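Local atomic coordinates of penicillin-binding protein activator LpoB (Escherichia coli, PDB entry 4Q6Z), a protein that probably regulates peptidoglycan synthesis from the outer membrane as an activator of penicillin-binding protein 1B. Residues A[13-18]-A[55-60]. Numbering follows the deposited sequence.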
ATOM      1  N   LYS A  13       4.818 -10.152   8.460  1.00 49.12           N
ATOM      2  CA  LYS A  13       6.276  -9.971   8.357  1.00 51.47           C
ATOM      3  C   LYS A  13       6.621  -8.530   8.651  1.00 49.70           C
ATOM      4  O   LYS A  13       7.537  -8.248   9.407  1.00 51.04           O
ATOM      5  CB  LYS A  13       6.731 -10.329   6.932  1.00 57.22           C
ATOM      6  CG  LYS A  13       8.107 -10.940   6.765  1.00 64.05           C
ATOM      7  CD  LYS A  13       8.202 -11.522   5.355  1.00 70.06           C
ATOM      8  CE  LYS A  13       9.573 -11.357   4.739  1.00 74.54           C
ATOM      9  NZ  LYS A  13      10.531 -12.354   5.276  1.00 78.22           N
ATOM     10  N   MET A  14       5.845  -7.632   8.046  1.00 49.77           N
ATOM     11  CA  MET A  14       6.021  -6.181   8.138  1.00 48.37           C
ATOM     12  C   MET A  14       5.827  -5.688   9.574  1.00 48.60           C
ATOM     13  O   MET A  14       6.602  -4.885  10.091  1.00 45.48           O
ATOM     14  CB  MET A  14       5.018  -5.492   7.205  1.00 48.71           C
ATOM     15  CG  MET A  14       5.149  -3.973   7.112  1.00 54.14           C
ATOM     16  SD  MET A  14       3.970  -3.185   5.998  1.00 51.74           S
ATOM     17  CE  MET A  14       2.453  -3.410   6.911  1.00 50.78           C
ATOM     18  N   LEU A  15       4.762  -6.168  10.196  1.00 49.14           N
ATOM     19  CA  LEU A  15       4.502  -5.930  11.622  1.00 47.95           C
ATOM     20  C   LEU A  15       5.673  -6.323  12.529  1.00 44.17           C
ATOM     21  O   LEU A  15       5.964  -5.636  13.500  1.00 42.59           O
ATOM     22  CB  LEU A  15       3.249  -6.699  12.064  1.00 48.24           C
ATOM     23  CG  LEU A  15       1.899  -6.005  12.076  1.00 48.10           C
ATOM     24  CD1 LEU A  15       0.877  -6.918  12.713  1.00 48.84           C
ATOM     25  CD2 LEU A  15       1.949  -4.692  12.825  1.00 49.83           C
ATOM     26  N   GLY A  16       6.330  -7.433  12.208  1.00 42.44           N
ATOM     27  CA  GLY A  16       7.404  -7.967  13.041  1.00 42.59           C
ATOM     28  C   GLY A  16       8.724  -7.267  12.809  1.00 44.35           C
ATOM     29  O   GLY A  16       9.706  -7.538  13.493  1.00 42.73           O
ATOM     30  N   ALA A  17       8.750  -6.398  11.801  1.00 45.56           N
ATOM     31  CA  ALA A  17       9.987  -5.933  11.209  1.00 45.90           C
ATOM     32  C   ALA A  17      10.491  -4.741  11.992  1.00 50.01           C
ATOM     33  O   ALA A  17       9.712  -3.958  12.553  1.00 49.91           O
ATOM     34  CB  ALA A  17       9.789  -5.559   9.747  1.00 44.32           C
ATOM     35  N   ASP A  18      11.810  -4.599  11.981  1.00 52.95           N
ATOM     36  CA  ASP A  18      12.496  -3.618  12.797  1.00 49.36           C
ATOM     37  C   ASP A  18      12.273  -2.249  12.173  1.00 46.31           C
ATOM     38  O   ASP A  18      12.516  -2.072  10.993  1.00 46.98           O
ATOM     39  CB  ASP A  18      13.990  -3.978  12.893  1.00 51.17           C
ATOM     40  CG  ASP A  18      14.266  -5.128  13.895  1.00 52.66           C
ATOM     41  OD1 ASP A  18      15.401  -5.679  13.914  1.00 51.20           O
ATOM     42  OD2 ASP A  18      13.340  -5.481  14.665  1.00 48.18           O
ATOM     43  N   ASN A  55      -5.951  -6.813  12.427  1.00100.18           N
ATOM     44  CA  ASN A  55      -6.897  -6.903  13.544  1.00 99.92           C
ATOM     45  C   ASN A  55      -6.828  -5.563  14.324  1.00 94.31           C
ATOM     46  O   ASN A  55      -6.693  -5.496  15.553  1.00 82.63           O
ATOM     47  CB  ASN A  55      -6.614  -8.159  14.406  1.00103.73           C
ATOM     48  CG  ASN A  55      -7.882  -8.952  14.738  1.00105.99           C
ATOM     49  OD1 ASN A  55      -8.833  -8.992  13.953  1.00114.87           O
ATOM     50  ND2 ASN A  55      -7.892  -9.596  15.900  1.00100.70           N
ATOM     51  N   GLY A  56      -6.928  -4.485  13.553  1.00 93.93           N
ATOM     52  CA  GLY A  56      -6.969  -3.117  14.065  1.00 88.51           C
ATOM     53  C   GLY A  56      -5.580  -2.630  14.426  1.00 84.69           C
ATOM     54  O   GLY A  56      -5.398  -1.736  15.253  1.00 94.88           O
ATOM     55  N   LYS A  57      -4.593  -3.239  13.788  1.00 75.92           N
ATOM     56  CA  LYS A  57      -3.189  -3.014  14.117  1.00 70.33           C
ATOM     57  C   LYS A  57      -2.614  -1.924  13.214  1.00 66.27           C
ATOM     58  O   LYS A  57      -1.488  -1.468  13.399  1.00 64.70           O
ATOM     59  CB  LYS A  57      -2.396  -4.307  13.960  1.00 72.15           C
ATOM     60  CG  LYS A  57      -2.530  -4.896  12.554  1.00 79.24           C
ATOM     61  CD  LYS A  57      -2.556  -6.417  12.506  1.00 83.73           C
ATOM     62  CE  LYS A  57      -2.364  -6.884  11.064  1.00 81.45           C
ATOM     63  NZ  LYS A  57      -2.501  -8.360  10.950  1.00 82.77           N
ATOM     64  N   PHE A  58      -3.395  -1.513  12.224  1.00 60.82           N
ATOM     65  CA  PHE A  58      -3.150  -0.253  11.526  1.00 58.30           C
ATOM     66  C   PHE A  58      -4.443   0.505  11.314  1.00 54.06           C
ATOM     67  O   PHE A  58      -5.465  -0.076  10.941  1.00 58.08           O
ATOM     68  CB  PHE A  58      -2.516  -0.493  10.160  1.00 57.91           C
ATOM     69  CG  PHE A  58      -1.060  -0.864  10.216  1.00 54.68           C
ATOM     70  CD1 PHE A  58      -0.116   0.038  10.665  1.00 50.71           C
ATOM     71  CD2 PHE A  58      -0.638  -2.111   9.780  1.00 56.69           C
ATOM     72  CE1 PHE A  58       1.218  -0.297  10.690  1.00 50.74           C
ATOM     73  CE2 PHE A  58       0.692  -2.459   9.811  1.00 52.26           C
ATOM     74  CZ  PHE A  58       1.619  -1.549  10.268  1.00 52.19           C
ATOM     75  N   THR A  59      -4.377   1.809  11.523  1.00 47.97           N
ATOM     76  CA  THR A  59      -5.369   2.736  11.003  1.00 50.25           C
ATOM     77  C   THR A  59      -5.087   3.170   9.555  1.00 54.48           C
ATOM     78  O   THR A  59      -3.955   3.509   9.235  1.00 56.17           O
ATOM     79  CB  THR A  59      -5.363   3.967  11.906  1.00 49.50           C
ATOM     80  OG1 THR A  59      -4.949   3.584  13.222  1.00 46.96           O
ATOM     81  CG2 THR A  59      -6.717   4.621  11.958  1.00 52.14           C
ATOM     82  N   LEU A  60      -6.099   3.138   8.681  1.00 56.10           N
ATOM     83  CA  LEU A  60      -5.911   3.485   7.255  1.00 55.81           C
ATOM     84  C   LEU A  60      -6.594   4.790   6.916  1.00 52.04           C
ATOM     85  O   LEU A  60      -7.670   5.097   7.393  1.00 51.11           O
ATOM     86  CB  LEU A  60      -6.432   2.395   6.286  1.00 59.61           C
ATOM     87  CG  LEU A  60      -6.392   0.928   6.737  1.00 62.46           C
ATOM     88  CD1 LEU A  60      -7.086   0.041   5.712  1.00 63.56           C
ATOM     89  CD2 LEU A  60      -4.975   0.443   6.980  1.00 60.89           C
TER
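Phe-58 carries its ring to the C-terminal end of helix 3-15, where Met-14 and Leu-15 receive its tip. From Met-14 CB, which points toward segment 55-60, CG, anti to the backbone N (chi1 -176°), and SD continue the extended chain. A bend at chi3 of 70° then turns Met-14 CE obliquely toward the ring, 3.5 Å from Phe-58 CE2 and 3.9 Å from Phe-58 CZ; of the Met-14 side chain, only CE comes within 4.2 Å of Phe-58.

Leu-15 divides its two methyls between neighbouring residues. CD2 meets the same ring corner, with Leu-15 CD2 lying 4.0 Å from Phe-58 CE2, while Leu-15 CD1 touches the aliphatic part of Lys-57, 3.5 Å from Lys-57 CD and 3.6 Å from Lys-57 CE. These two side chains cross at roughly a right angle.

Around the contact, Met-14 also packs on Leu-52 of helix 41-53 and on Trp-127, and Phe-58 on Leu-26 and Val-20. The contact thus ties helix 3-15 to the loop leading into strand 59-60, which lies beside strand 25-35 as an outermost strand of the mixed sheet in this C-terminal domain of LpoB. With 189 Å² buried and the closest approaches all between carbons, its cohesion is dispersive and hydrophobic; the lysine contributes through its methylenes, while its amino group reaches back, weakly, to the carbonyl O of Asn-54 in the same loop.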